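Local coordinates for putative sugar binding protein (Salmonella enterica subsp. enterica serovar Typhimurium, PDB 3KNZ) that probably binds carbohydrate derivatives such as sugar phosphates and may act like glutamine-fructose-6-phosphate transaminases, at residues T67-M72 with V166-M170; R194-F199 with D321-F327; I226-A232 with P252-F258; R302-Q306 with Y329-L333. All blocks are in the same frame, centred on the assembly; numbering follows the deposited sequence.

The four contacts illustrate how one chain ties two similar five-stranded parallel sheets together, with helix 326-339 serving both contact 2 and contact 4. Contact 1 packs two helices within the SIS domain (45-175), and contact 2 lays the loop leading into helix 326-339 against helix 185-215; their centres lie about 12 Å apart and they touch, F71 CE1 standing 3.8 Å from F324 CE1. In contact 4 that helix covers a strand of the second sheet. Contact 3 pairs two strands of the same sheet and meets contact 4 through L228 CD1 and L333 CD1, 3.9 Å apart. A bound imidazole about 3 Å from the R227 side chain, probably from the crystallisation liquor, establishes no site.

Contact 1: T67-M72 with V166-M170; sequences TARTFM and VLNLM
Near-parallel helix packing in the SIS domain brings T67, A68, F71 and M72 against V166, L169 and M170, a worked example of small and large side chains sharing one interface. The short axes approach to 9.3 Å and cross at -15°. A68 occupies the middle, its CB 3.9 Å from L169 CB and close to the CD1 branch of the same leucine. M170, a selenomethionine, buries the most surface: its CG comes within 3.4 Å of F71 CD2, while SE stands over one face of the F71 ring, 4.5 Å from the centroid, in a Met-aromatic contact. With CG anti to the backbone N (chi1 -169°), F71 reaches across M170 at about a right angle, and the carbonyl oxygen of M170 lies at the ring edge, in its plane. M72, also selenomethionine, bends its chain so that SE rests 3.6 Å from L169 O and 3.9 Å from L169 CD2. At the N-terminal end T67 CG2 touches V166 CG1 at 3.8 Å, whereas T67 OG1 is hydrogen-bonded to Y162. M72 also packs on V80 of strand 80-83, in keeping with the helical layers that flank the parallel sheet in the three-layer alpha-beta-alpha fold of SIS domains.

Contact 2: R194-F199 with D321-F327; sequences RMEKTF and DEDFAVF
M195, a selenomethionine, and F324 have the closest CA atoms, 6.4 Å apart, where a turn of helix 185-215 faces a loop leading into helix 326-339. The loop is shaped by D321, whose OD1 accepts from D323 N at 2.8 Å through the anti lone pair and from F324 N above the carboxylate plane. R194 bends at chi3 (-84°) to lay its guanidinium nearly coplanar with that carboxylate. Its NH1 faces both oxygens of D321 in a salt bridge with weak hydrogen bonds (OD1 2.9 Å, OD2 3.2 Å) and bonds to D323 OD2 at 3.3 Å; E322 adds charge alone. D323 also pairs with R74, so the cluster probably balances its charges partly through that second arginine. The F324 ring is sandwiched: M195 CG lies over its centre, 3.6 Å from the centroid in a CH-pi contact, and D323 CB covers the opposite face, while R194 CB meets the edge. A water bridges T198 OG1 and D321 N. F199 turns its edge to the face of F327, centroids 5.0 Å apart and planes at 80°. The arrangement combines an Asx turn ahead of a helix, a salt-bridge network and a T-shaped aromatic pair.

Contact 3: I226-A232 with P252-F258; sequences IRLTGPA and PVSGYEF
I226 opens the pairing by donating its N to P252 O at 3.0 Å and accepting from S254 N at its own O, while its CB rests against V253 CG2. R227 turns to the other face of the sheet, alongside S254 and Y256. A bend at chi2 (-72°) swings its chain across the neighbouring strand, and NH1 makes a weak bond of 3.0 Å to Y256 OH, the guanidinium inclined at 43° to the ring. D225 holds NH2 in a salt bridge. L228 again uses both backbone groups: its N reaches S254 O at 2.7 Å and its O accepts from Y256 N at 2.7 Å, so this residue is gripped from both ends in the regular parallel manner, and CG packs on V253 CG1. T229 directs OG1 to Y256 O in a weak bond, beside F258. At G230 the pairing persists but weakens: N donates only weakly to Y256 O, while O takes F258 N at 2.8 Å, the donor tilted 34° from the carbonyl plane. Beyond P231, A232 N reaches E257 OE2 through a water, and E257 also caps the next helix at E259 and E260. The pair forms a beta-alpha-beta crossover with helix 235-249, whose M245 packs on I226 and L228; strand 273-278 continues the sheet beyond R227 and T229, and F86 of the second subunit packs on A232 and E257.

Contact 4: R302-Q306 with Y329-L333; sequences RIGPQ and YIIPL
Apolar packing of a strand against a helix, carried by I303 on one side and by Y329, P332 and L333 on the other, covers part of the second parallel sheet. The short axes come within 9.8 Å, with their directions 145° apart. I303 points toward the helix and divides its branches between the partners. With CG1 anti to the carbonyl carbon (chi1 -60°), the longer branch carries CD1 to 3.9 Å from P332 CB and 4.3 Å from L333 CD2, whereas CG2 meets Y329 CD1 at 4.2 Å. Strand 300-304 lies between 273-278 and 314-315 in a sheet with the 2-1-3-4-5 strand order of the SIS fold, and I303 also packs on I276 and L278 of the adjoining strand. The tyrosine ring slides past I303 in the opposite direction, its edge near I303 O, which lies 4.0 Å from Y329 CE1. The ring continues to P305, crossed at about a right angle, where Y329 OH stands 3.5 Å from P305 CD. That hydroxyl is satisfied by a hydrogen bond with N320, and F318 stacks on the ring, so both its tip and its plane are held. Helix 185-215 lies over another side of the helix, where L202 and L205 receive I331 and S209 touches P332.

Contact 1: T67-M72 with V166-M170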
loop_
_atom_site.group_PDB
_atom_site.type_symbol
_atom_site.label_atom_id
_atom_site.label_comp_id
_atom_site.label_asym_id
_atom_site.label_seq_id
_atom_site.Cartn_x
_atom_site.Cartn_y
_atom_site.Cartn_z
ATOM N N THR A 67 7.018 9.611 -1.555
ATOM C CA THR A 67 7.199 11.009 -1.942
ATOM C C THR A 67 8.318 11.240 -2.976
ATOM O O THR A 67 8.170 12.068 -3.878
ATOM C CB THR A 67 7.424 11.875 -0.673
ATOM O OG1 THR A 67 6.209 11.918 0.088
ATOM C CG2 THR A 67 7.841 13.301 -1.025
ATOM N N ALA A 68 9.413 10.492 -2.863
ATOM C CA ALA A 68 10.560 10.643 -3.772
ATOM C C ALA A 68 10.563 9.703 -4.992
ATOM O O ALA A 68 11.418 9.831 -5.872
ATOM C CB ALA A 68 11.877 10.461 -2.978
ATOM N N ARG A 69 9.617 8.773 -5.057
ATOM C CA ARG A 69 9.609 7.782 -6.138
ATOM C C ARG A 69 9.792 8.381 -7.542
ATOM O O ARG A 69 10.737 8.032 -8.254
ATOM C CB ARG A 69 8.334 6.925 -6.084
ATOM C CG ARG A 69 8.369 5.692 -7.007
ATOM C CD ARG A 69 7.112 4.825 -6.868
ATOM N NE ARG A 69 5.929 5.469 -7.440
ATOM C CZ ARG A 69 5.476 5.253 -8.677
ATOM N NH1 ARG A 69 6.087 4.394 -9.482
ATOM N NH2 ARG A 69 4.394 5.886 -9.115
ATOM N N THR A 70 8.891 9.276 -7.934
ATOM C CA THR A 70 8.945 9.888 -9.265
ATOM C C THR A 70 10.284 10.547 -9.571
ATOM O O THR A 70 10.857 10.329 -10.627
ATOM C CB THR A 70 7.860 10.955 -9.427
ATOM O OG1 THR A 70 6.579 10.345 -9.263
ATOM C CG2 THR A 70 7.946 11.608 -10.800
ATOM N N PHE A 71 10.766 11.359 -8.640
ATOM C CA PHE A 71 12.018 12.074 -8.822
ATOM C C PHE A 71 13.139 11.081 -9.040
ATOM O O PHE A 71 14.006 11.292 -9.882
ATOM C CB PHE A 71 12.316 12.957 -7.602
ATOM C CG PHE A 71 13.451 13.918 -7.816
ATOM C CD1 PHE A 71 13.248 15.095 -8.517
ATOM C CD2 PHE A 71 14.711 13.649 -7.321
ATOM C CE1 PHE A 71 14.269 15.982 -8.724
ATOM C CE2 PHE A 71 15.746 14.532 -7.525
ATOM C CZ PHE A 71 15.525 15.701 -8.231
HETATM N N MSE A 72 13.110 9.983 -8.295
HETATM C CA MSE A 72 14.146 8.972 -8.439
HETATM C C MSE A 72 14.080 8.231 -9.762
HETATM O O MSE A 72 15.117 7.957 -10.365
HETATM C CB MSE A 72 14.093 7.963 -7.307
HETATM C CG MSE A 72 14.410 8.557 -5.963
HETATM SE SE MSE A 72 15.505 7.297 -4.971
HETATM C CE MSE A 72 16.985 7.186 -6.220
ATOM N N VAL A 166 13.512 12.438 2.486
ATOM C CA VAL A 166 13.090 12.701 1.120
ATOM C C VAL A 166 14.220 13.398 0.372
ATOM O O VAL A 166 14.488 13.075 -0.780
ATOM C CB VAL A 166 11.801 13.560 1.055
ATOM C CG1 VAL A 166 11.524 14.012 -0.393
ATOM C CG2 VAL A 166 10.605 12.780 1.646
ATOM N N LEU A 167 14.896 14.341 1.021
ATOM C CA LEU A 167 16.004 15.033 0.361
ATOM C C LEU A 167 17.176 14.079 0.106
ATOM O O LEU A 167 17.778 14.100 -0.971
ATOM C CB LEU A 167 16.462 16.250 1.166
ATOM C CG LEU A 167 17.634 17.015 0.542
ATOM C CD1 LEU A 167 17.331 17.380 -0.907
ATOM C CD2 LEU A 167 17.995 18.256 1.368
ATOM N N ASN A 168 17.478 13.242 1.094
ATOM C CA ASN A 168 18.551 12.251 0.982
ATOM C C ASN A 168 18.324 11.386 -0.265
ATOM O O ASN A 168 19.216 11.246 -1.100
ATOM C CB ASN A 168 18.605 11.372 2.242
ATOM C CG ASN A 168 19.984 10.804 2.507
ATOM O OD1 ASN A 168 20.968 11.538 2.534
ATOM N ND2 ASN A 168 20.055 9.501 2.751
ATOM N N LEU A 169 17.120 10.829 -0.395
ATOM C CA LEU A 169 16.745 10.015 -1.563
ATOM C C LEU A 169 16.897 10.761 -2.889
ATOM O O LEU A 169 17.326 10.183 -3.890
ATOM C CB LEU A 169 15.296 9.539 -1.438
ATOM C CG LEU A 169 15.000 8.390 -0.481
ATOM C CD1 LEU A 169 13.552 8.413 -0.028
ATOM C CD2 LEU A 169 15.362 7.043 -1.117
HETATM N N MSE A 170 16.521 12.038 -2.900
HETATM C CA MSE A 170 16.618 12.864 -4.113
HETATM C C MSE A 170 18.068 13.150 -4.496
HETATM O O MSE A 170 18.410 13.202 -5.684
HETATM C CB MSE A 170 15.836 14.169 -3.949
HETATM C CG MSE A 170 14.323 13.980 -3.959
HETATM SE SE MSE A 170 13.368 15.636 -3.740
HETATM C CE MSE A 170 11.565 15.018 -4.134
#

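Contact 2: R194-F199 with D321-F327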
loop_
_atom_site.group_PDB
_atom_site.type_symbol
_atom_site.label_atom_id
_atom_site.label_comp_id
_atom_site.label_asym_id
_atom_site.label_seq_id
_atom_site.Cartn_x
_atom_site.Cartn_y
_atom_site.Cartn_z
ATOM N N ARG A 194 16.343 25.489 -7.356
ATOM C CA ARG A 194 14.961 25.181 -7.049
ATOM C C ARG A 194 14.791 24.658 -5.627
ATOM O O ARG A 194 13.926 25.135 -4.894
ATOM C CB ARG A 194 14.388 24.201 -8.075
ATOM C CG ARG A 194 14.194 24.824 -9.459
ATOM C CD ARG A 194 13.151 24.058 -10.242
ATOM N NE ARG A 194 13.665 22.884 -10.931
ATOM C CZ ARG A 194 12.974 21.766 -11.133
ATOM N NH1 ARG A 194 11.762 21.596 -10.610
ATOM N NH2 ARG A 194 13.540 20.776 -11.804
HETATM N N MSE A 195 15.623 23.696 -5.239
HETATM C CA MSE A 195 15.552 23.138 -3.889
HETATM C C MSE A 195 15.779 24.240 -2.875
HETATM O O MSE A 195 15.032 24.366 -1.907
HETATM C CB MSE A 195 16.584 22.023 -3.694
HETATM C CG MSE A 195 16.259 20.738 -4.451
HETATM SE SE MSE A 195 17.714 19.470 -4.367
HETATM C CE MSE A 195 16.998 18.076 -5.495
ATOM N N GLU A 196 16.812 25.039 -3.124
ATOM C CA GLU A 196 17.178 26.153 -2.265
ATOM C C GLU A 196 16.056 27.200 -2.192
ATOM O O GLU A 196 15.808 27.770 -1.135
ATOM C CB GLU A 196 18.469 26.786 -2.784
ATOM C CG GLU A 196 18.976 27.953 -1.964
ATOM C CD GLU A 196 20.134 28.687 -2.626
ATOM O OE1 GLU A 196 20.253 28.672 -3.873
ATOM O OE2 GLU A 196 20.927 29.303 -1.889
ATOM N N LYS A 197 15.383 27.463 -3.303
ATOM C CA LYS A 197 14.301 28.433 -3.279
ATOM C C LYS A 197 13.159 27.912 -2.400
ATOM O O LYS A 197 12.620 28.654 -1.575
ATOM C CB LYS A 197 13.800 28.749 -4.685
ATOM C CG LYS A 197 12.745 29.858 -4.731
ATOM C CD LYS A 197 12.259 30.113 -6.148
ATOM C CE LYS A 197 11.132 31.131 -6.190
ATOM N NZ LYS A 197 10.581 31.295 -7.568
ATOM N N THR A 198 12.798 26.640 -2.571
ATOM C CA THR A 198 11.750 26.036 -1.754
ATOM C C THR A 198 12.147 26.078 -0.274
ATOM O O THR A 198 11.349 26.482 0.577
ATOM C CB THR A 198 11.423 24.577 -2.191
ATOM O OG1 THR A 198 10.849 24.579 -3.504
ATOM C CG2 THR A 198 10.427 23.926 -1.236
ATOM N N PHE A 199 13.384 25.701 0.036
ATOM C CA PHE A 199 13.812 25.703 1.431
ATOM C C PHE A 199 13.776 27.104 2.058
ATOM O O PHE A 199 13.374 27.252 3.214
ATOM C CB PHE A 199 15.190 25.048 1.611
ATOM C CG PHE A 199 15.255 23.612 1.126
ATOM C CD1 PHE A 199 14.127 22.799 1.130
ATOM C CD2 PHE A 199 16.463 23.055 0.741
ATOM C CE1 PHE A 199 14.196 21.492 0.695
ATOM C CE2 PHE A 199 16.539 21.745 0.315
ATOM C CZ PHE A 199 15.405 20.962 0.294
ATOM N N ASP A 321 6.790 24.124 -6.740
ATOM C CA ASP A 321 7.702 23.445 -7.644
ATOM C C ASP A 321 7.113 22.054 -7.886
ATOM O O ASP A 321 6.720 21.380 -6.928
ATOM C CB ASP A 321 9.077 23.362 -6.991
ATOM C CG ASP A 321 10.131 22.832 -7.919
ATOM O OD1 ASP A 321 10.027 21.662 -8.347
ATOM O OD2 ASP A 321 11.093 23.581 -8.185
ATOM N N GLU A 322 7.027 21.623 -9.145
ATOM C CA GLU A 322 6.438 20.309 -9.427
ATOM C C GLU A 322 7.203 19.154 -8.779
ATOM O O GLU A 322 6.644 18.085 -8.571
ATOM C CB GLU A 322 6.259 20.028 -10.930
ATOM C CG GLU A 322 7.520 19.894 -11.740
ATOM C CD GLU A 322 8.130 21.228 -12.092
ATOM O OE1 GLU A 322 7.556 22.264 -11.696
ATOM O OE2 GLU A 322 9.177 21.241 -12.773
ATOM N N ASP A 323 8.473 19.355 -8.454
ATOM C CA ASP A 323 9.245 18.293 -7.834
ATOM C C ASP A 323 9.427 18.527 -6.336
ATOM O O ASP A 323 9.345 17.589 -5.544
ATOM C CB ASP A 323 10.624 18.179 -8.499
ATOM C CG ASP A 323 10.547 17.733 -9.957
ATOM O OD1 ASP A 323 9.828 16.753 -10.251
ATOM O OD2 ASP A 323 11.232 18.348 -10.806
ATOM N N PHE A 324 9.623 19.781 -5.943
ATOM C CA PHE A 324 9.974 20.070 -4.557
ATOM C C PHE A 324 8.865 20.613 -3.668
ATOM O O PHE A 324 9.086 20.830 -2.477
ATOM C CB PHE A 324 11.199 20.984 -4.540
ATOM C CG PHE A 324 12.275 20.538 -5.495
ATOM C CD1 PHE A 324 12.796 19.252 -5.413
ATOM C CD2 PHE A 324 12.753 21.387 -6.477
ATOM C CE1 PHE A 324 13.781 18.819 -6.301
ATOM C CE2 PHE A 324 13.732 20.960 -7.363
ATOM C CZ PHE A 324 14.250 19.674 -7.269
ATOM N N ALA A 325 7.670 20.794 -4.221
ATOM C CA ALA A 325 6.541 21.256 -3.416
ATOM C C ALA A 325 6.235 20.256 -2.289
ATOM O O ALA A 325 5.538 20.575 -1.329
ATOM C CB ALA A 325 5.318 21.465 -4.287
ATOM N N VAL A 326 6.757 19.042 -2.405
ATOM C CA VAL A 326 6.530 18.037 -1.373
ATOM C C VAL A 326 7.068 18.507 -0.010
ATOM O O VAL A 326 6.535 18.138 1.037
ATOM C CB VAL A 326 7.130 16.664 -1.766
ATOM C CG1 VAL A 326 6.466 16.151 -3.044
ATOM C CG2 VAL A 326 8.636 16.758 -1.932
ATOM N N PHE A 327 8.106 19.339 -0.024
ATOM C CA PHE A 327 8.672 19.865 1.218
ATOM C C PHE A 327 7.775 20.948 1.848
ATOM O O PHE A 327 7.914 21.272 3.029
ATOM C CB PHE A 327 10.071 20.446 0.965
ATOM C CG PHE A 327 11.079 19.446 0.432
ATOM C CD1 PHE A 327 11.658 18.502 1.270
ATOM C CD2 PHE A 327 11.487 19.488 -0.888
ATOM C CE1 PHE A 327 12.596 17.601 0.791
ATOM C CE2 PHE A 327 12.428 18.590 -1.370
ATOM C CZ PHE A 327 12.976 17.643 -0.530
HETATM O O HOH W 1 11.745 25.800 -5.741
HETATM O O HOH W 2 8.297 24.163 -3.992
#

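Contact 3: I226-A232 with P252-F258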
loop_
_atom_site.group_PDB
_atom_site.type_symbol
_atom_site.label_atom_id
_atom_site.label_comp_id
_atom_site.label_asym_id
_atom_site.label_seq_id
_atom_site.Cartn_x
_atom_site.Cartn_y
_atom_site.Cartn_z
ATOM N N ILE A 226 -10.571 12.604 11.015
ATOM C CA ILE A 226 -10.094 13.493 9.986
ATOM C C ILE A 226 -9.629 12.691 8.791
ATOM O O ILE A 226 -8.973 11.670 8.943
ATOM C CB ILE A 226 -8.926 14.339 10.529
ATOM C CG1 ILE A 226 -9.400 15.135 11.757
ATOM C CG2 ILE A 226 -8.357 15.238 9.430
ATOM C CD1 ILE A 226 -8.284 15.815 12.555
ATOM N N ARG A 227 -9.977 13.162 7.602
ATOM C CA ARG A 227 -9.575 12.510 6.374
ATOM C C ARG A 227 -8.807 13.534 5.539
ATOM O O ARG A 227 -9.245 14.679 5.384
ATOM C CB ARG A 227 -10.810 12.034 5.616
ATOM C CG ARG A 227 -11.810 11.244 6.461
ATOM C CD ARG A 227 -11.310 9.863 6.828
ATOM N NE ARG A 227 -12.247 9.176 7.715
ATOM C CZ ARG A 227 -12.196 7.878 8.024
ATOM N NH1 ARG A 227 -11.269 7.092 7.506
ATOM N NH2 ARG A 227 -13.101 7.357 8.842
ATOM N N LEU A 228 -7.657 13.125 5.020
ATOM C CA LEU A 228 -6.824 13.997 4.207
ATOM C C LEU A 228 -6.812 13.463 2.795
ATOM O O LEU A 228 -6.718 12.258 2.603
ATOM C CB LEU A 228 -5.383 13.987 4.717
ATOM C CG LEU A 228 -5.198 14.128 6.219
ATOM C CD1 LEU A 228 -3.710 14.258 6.528
ATOM C CD2 LEU A 228 -5.973 15.323 6.734
ATOM N N THR A 229 -6.902 14.340 1.807
ATOM C CA THR A 229 -6.843 13.897 0.422
ATOM C C THR A 229 -5.972 14.832 -0.389
ATOM O O THR A 229 -5.680 15.951 0.023
ATOM C CB THR A 229 -8.233 13.825 -0.241
ATOM O OG1 THR A 229 -8.137 13.129 -1.499
ATOM C CG2 THR A 229 -8.787 15.222 -0.473
ATOM N N GLY A 230 -5.550 14.359 -1.551
ATOM C CA GLY A 230 -4.732 15.163 -2.441
ATOM C C GLY A 230 -4.462 14.420 -3.724
ATOM O O GLY A 230 -4.750 13.224 -3.827
ATOM N N PRO A 231 -3.905 15.125 -4.715
ATOM C CA PRO A 231 -3.596 14.480 -5.985
ATOM C C PRO A 231 -2.505 13.436 -5.809
ATOM O O PRO A 231 -1.796 13.450 -4.804
ATOM C CB PRO A 231 -3.105 15.634 -6.866
ATOM C CG PRO A 231 -2.612 16.659 -5.910
ATOM C CD PRO A 231 -3.488 16.538 -4.691
ATOM N N ALA A 232 -2.399 12.533 -6.777
ATOM C CA ALA A 232 -1.398 11.472 -6.762
ATOM C C ALA A 232 -0.013 11.997 -6.399
ATOM O O ALA A 232 0.693 11.399 -5.586
ATOM C CB ALA A 232 -1.348 10.801 -8.113
ATOM N N PRO A 252 -8.540 8.985 14.891
ATOM C CA PRO A 252 -8.423 8.488 13.519
ATOM C C PRO A 252 -8.155 9.524 12.441
ATOM O O PRO A 252 -8.882 10.518 12.327
ATOM C CB PRO A 252 -9.782 7.805 13.267
ATOM C CG PRO A 252 -10.400 7.625 14.618
ATOM C CD PRO A 252 -9.895 8.776 15.428
ATOM N N VAL A 253 -7.117 9.263 11.645
ATOM C CA VAL A 253 -6.758 10.122 10.533
ATOM C C VAL A 253 -6.231 9.267 9.384
ATOM O O VAL A 253 -5.334 8.456 9.566
ATOM C CB VAL A 253 -5.690 11.158 10.923
ATOM C CG1 VAL A 253 -5.495 12.165 9.781
ATOM C CG2 VAL A 253 -6.081 11.875 12.210
ATOM N N SER A 254 -6.798 9.450 8.199
ATOM C CA SER A 254 -6.371 8.701 7.032
ATOM C C SER A 254 -6.137 9.637 5.855
ATOM O O SER A 254 -6.818 10.645 5.699
ATOM C CB SER A 254 -7.415 7.644 6.672
ATOM O OG SER A 254 -7.534 6.695 7.710
ATOM N N GLY A 255 -5.158 9.292 5.032
ATOM C CA GLY A 255 -4.826 10.082 3.850
ATOM C C GLY A 255 -5.073 9.282 2.584
ATOM O O GLY A 255 -4.548 8.186 2.427
ATOM N N TYR A 256 -5.861 9.833 1.671
ATOM C CA TYR A 256 -6.192 9.129 0.447
ATOM C C TYR A 256 -5.750 9.888 -0.788
ATOM O O TYR A 256 -5.608 11.109 -0.754
ATOM C CB TYR A 256 -7.709 8.960 0.353
ATOM C CG TYR A 256 -8.348 8.298 1.551
ATOM C CD1 TYR A 256 -8.562 9.008 2.725
ATOM C CD2 TYR A 256 -8.772 6.977 1.500
ATOM C CE1 TYR A 256 -9.153 8.420 3.816
ATOM C CE2 TYR A 256 -9.367 6.381 2.586
ATOM C CZ TYR A 256 -9.553 7.103 3.742
ATOM O OH TYR A 256 -10.151 6.517 4.829
ATOM N N GLU A 257 -5.526 9.163 -1.880
ATOM C CA GLU A 257 -5.298 9.816 -3.153
ATOM C C GLU A 257 -6.713 10.252 -3.565
ATOM O O GLU A 257 -7.689 9.554 -3.276
ATOM C CB GLU A 257 -4.653 8.877 -4.164
ATOM C CG GLU A 257 -4.422 9.514 -5.545
ATOM C CD GLU A 257 -5.653 9.498 -6.443
ATOM O OE1 GLU A 257 -6.404 8.495 -6.421
ATOM O OE2 GLU A 257 -5.857 10.477 -7.195
ATOM N N PHE A 258 -6.830 11.407 -4.214
ATOM C CA PHE A 258 -8.147 11.974 -4.535
ATOM C C PHE A 258 -9.178 11.033 -5.161
ATOM O O PHE A 258 -10.291 10.910 -4.641
ATOM C CB PHE A 258 -8.014 13.233 -5.403
ATOM C CG PHE A 258 -9.336 13.876 -5.734
ATOM C CD1 PHE A 258 -10.055 14.541 -4.763
ATOM C CD2 PHE A 258 -9.858 13.814 -7.012
ATOM C CE1 PHE A 258 -11.265 15.126 -5.060
ATOM C CE2 PHE A 258 -11.065 14.402 -7.307
ATOM C CZ PHE A 258 -11.768 15.058 -6.330
HETATM O O HOH W 3 -4.937 12.639 -8.355
#

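Contact 4: R302-Q306 with Y329-L333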
loop_
_atom_site.group_PDB
_atom_site.type_symbol
_atom_site.label_atom_id
_atom_site.label_comp_id
_atom_site.label_asym_id
_atom_site.label_seq_id
_atom_site.Cartn_x
_atom_site.Cartn_y
_atom_site.Cartn_z
ATOM N N ARG A 302 -9.266 23.498 2.809
ATOM C CA ARG A 302 -8.469 23.368 1.598
ATOM C C ARG A 302 -7.162 24.145 1.704
ATOM O O ARG A 302 -7.131 25.262 2.202
ATOM C CB ARG A 302 -9.303 23.821 0.388
ATOM C CG ARG A 302 -10.485 22.885 0.100
ATOM C CD ARG A 302 -11.536 23.485 -0.829
ATOM N NE ARG A 302 -11.063 23.719 -2.195
ATOM C CZ ARG A 302 -11.067 22.814 -3.169
ATOM N NH1 ARG A 302 -11.498 21.588 -2.940
ATOM N NH2 ARG A 302 -10.626 23.123 -4.374
ATOM N N ILE A 303 -6.081 23.529 1.237
ATOM C CA ILE A 303 -4.753 24.117 1.295
ATOM C C ILE A 303 -4.181 24.271 -0.098
ATOM O O ILE A 303 -3.981 23.292 -0.801
ATOM C CB ILE A 303 -3.791 23.218 2.088
ATOM C CG1 ILE A 303 -4.285 23.034 3.530
ATOM C CG2 ILE A 303 -2.387 23.809 2.070
ATOM C CD1 ILE A 303 -3.589 21.898 4.278
ATOM N N GLY A 304 -3.908 25.507 -0.495
ATOM C CA GLY A 304 -3.343 25.768 -1.816
ATOM C C GLY A 304 -3.152 27.244 -2.072
ATOM O O GLY A 304 -3.548 28.068 -1.254
ATOM N N PRO A 305 -2.532 27.588 -3.208
ATOM C CA PRO A 305 -2.307 28.984 -3.574
ATOM C C PRO A 305 -3.557 29.707 -4.058
ATOM O O PRO A 305 -3.674 30.910 -3.854
ATOM C CB PRO A 305 -1.279 28.897 -4.707
ATOM C CG PRO A 305 -1.443 27.545 -5.265
ATOM C CD PRO A 305 -1.872 26.658 -4.135
ATOM N N GLN A 306 -4.489 28.997 -4.685
ATOM C CA GLN A 306 -5.701 29.647 -5.194
ATOM C C GLN A 306 -7.008 29.226 -4.510
ATOM O O GLN A 306 -8.089 29.459 -5.032
ATOM C CB GLN A 306 -5.777 29.500 -6.717
ATOM C CG GLN A 306 -4.812 30.453 -7.423
ATOM C CD GLN A 306 -4.863 30.359 -8.934
ATOM O OE1 GLN A 306 -4.404 29.381 -9.529
ATOM N NE2 GLN A 306 -5.385 31.404 -9.568
ATOM N N TYR A 329 3.944 21.254 1.264
ATOM C CA TYR A 329 2.602 20.792 1.640
ATOM C C TYR A 329 2.493 19.900 2.894
ATOM O O TYR A 329 1.402 19.739 3.433
ATOM C CB TYR A 329 1.904 20.151 0.430
ATOM C CG TYR A 329 1.486 21.175 -0.602
ATOM C CD1 TYR A 329 0.286 21.862 -0.472
ATOM C CD2 TYR A 329 2.292 21.472 -1.693
ATOM C CE1 TYR A 329 -0.106 22.813 -1.404
ATOM C CE2 TYR A 329 1.904 22.422 -2.634
ATOM C CZ TYR A 329 0.703 23.090 -2.478
ATOM O OH TYR A 329 0.297 24.039 -3.389
ATOM N N ILE A 330 3.597 19.331 3.371
ATOM C CA ILE A 330 3.547 18.506 4.591
ATOM C C ILE A 330 3.589 19.376 5.855
ATOM O O ILE A 330 3.170 18.944 6.935
ATOM C CB ILE A 330 4.718 17.493 4.647
ATOM C CG1 ILE A 330 4.605 16.578 5.881
ATOM C CG2 ILE A 330 6.048 18.225 4.679
ATOM C CD1 ILE A 330 3.267 15.833 6.019
ATOM N N ILE A 331 4.085 20.604 5.702
ATOM C CA ILE A 331 4.249 21.546 6.815
ATOM C C ILE A 331 2.951 21.909 7.546
ATOM O O ILE A 331 2.913 21.860 8.775
ATOM C CB ILE A 331 5.035 22.815 6.361
ATOM C CG1 ILE A 331 6.507 22.433 6.134
ATOM C CG2 ILE A 331 4.925 23.922 7.400
ATOM C CD1 ILE A 331 7.366 23.500 5.524
ATOM N N PRO A 332 1.891 22.272 6.802
ATOM C CA PRO A 332 0.616 22.576 7.450
ATOM C C PRO A 332 0.103 21.385 8.260
ATOM O O PRO A 332 -0.380 21.558 9.383
ATOM C CB PRO A 332 -0.321 22.856 6.275
ATOM C CG PRO A 332 0.575 23.249 5.153
ATOM C CD PRO A 332 1.837 22.485 5.346
ATOM N N LEU A 333 0.228 20.185 7.696
ATOM C CA LEU A 333 -0.206 18.973 8.386
ATOM C C LEU A 333 0.649 18.740 9.645
ATOM O O LEU A 333 0.145 18.319 10.679
ATOM C CB LEU A 333 -0.152 17.770 7.437
ATOM C CG LEU A 333 -0.922 17.929 6.118
ATOM C CD1 LEU A 333 -0.882 16.637 5.287
ATOM C CD2 LEU A 333 -2.354 18.350 6.372
#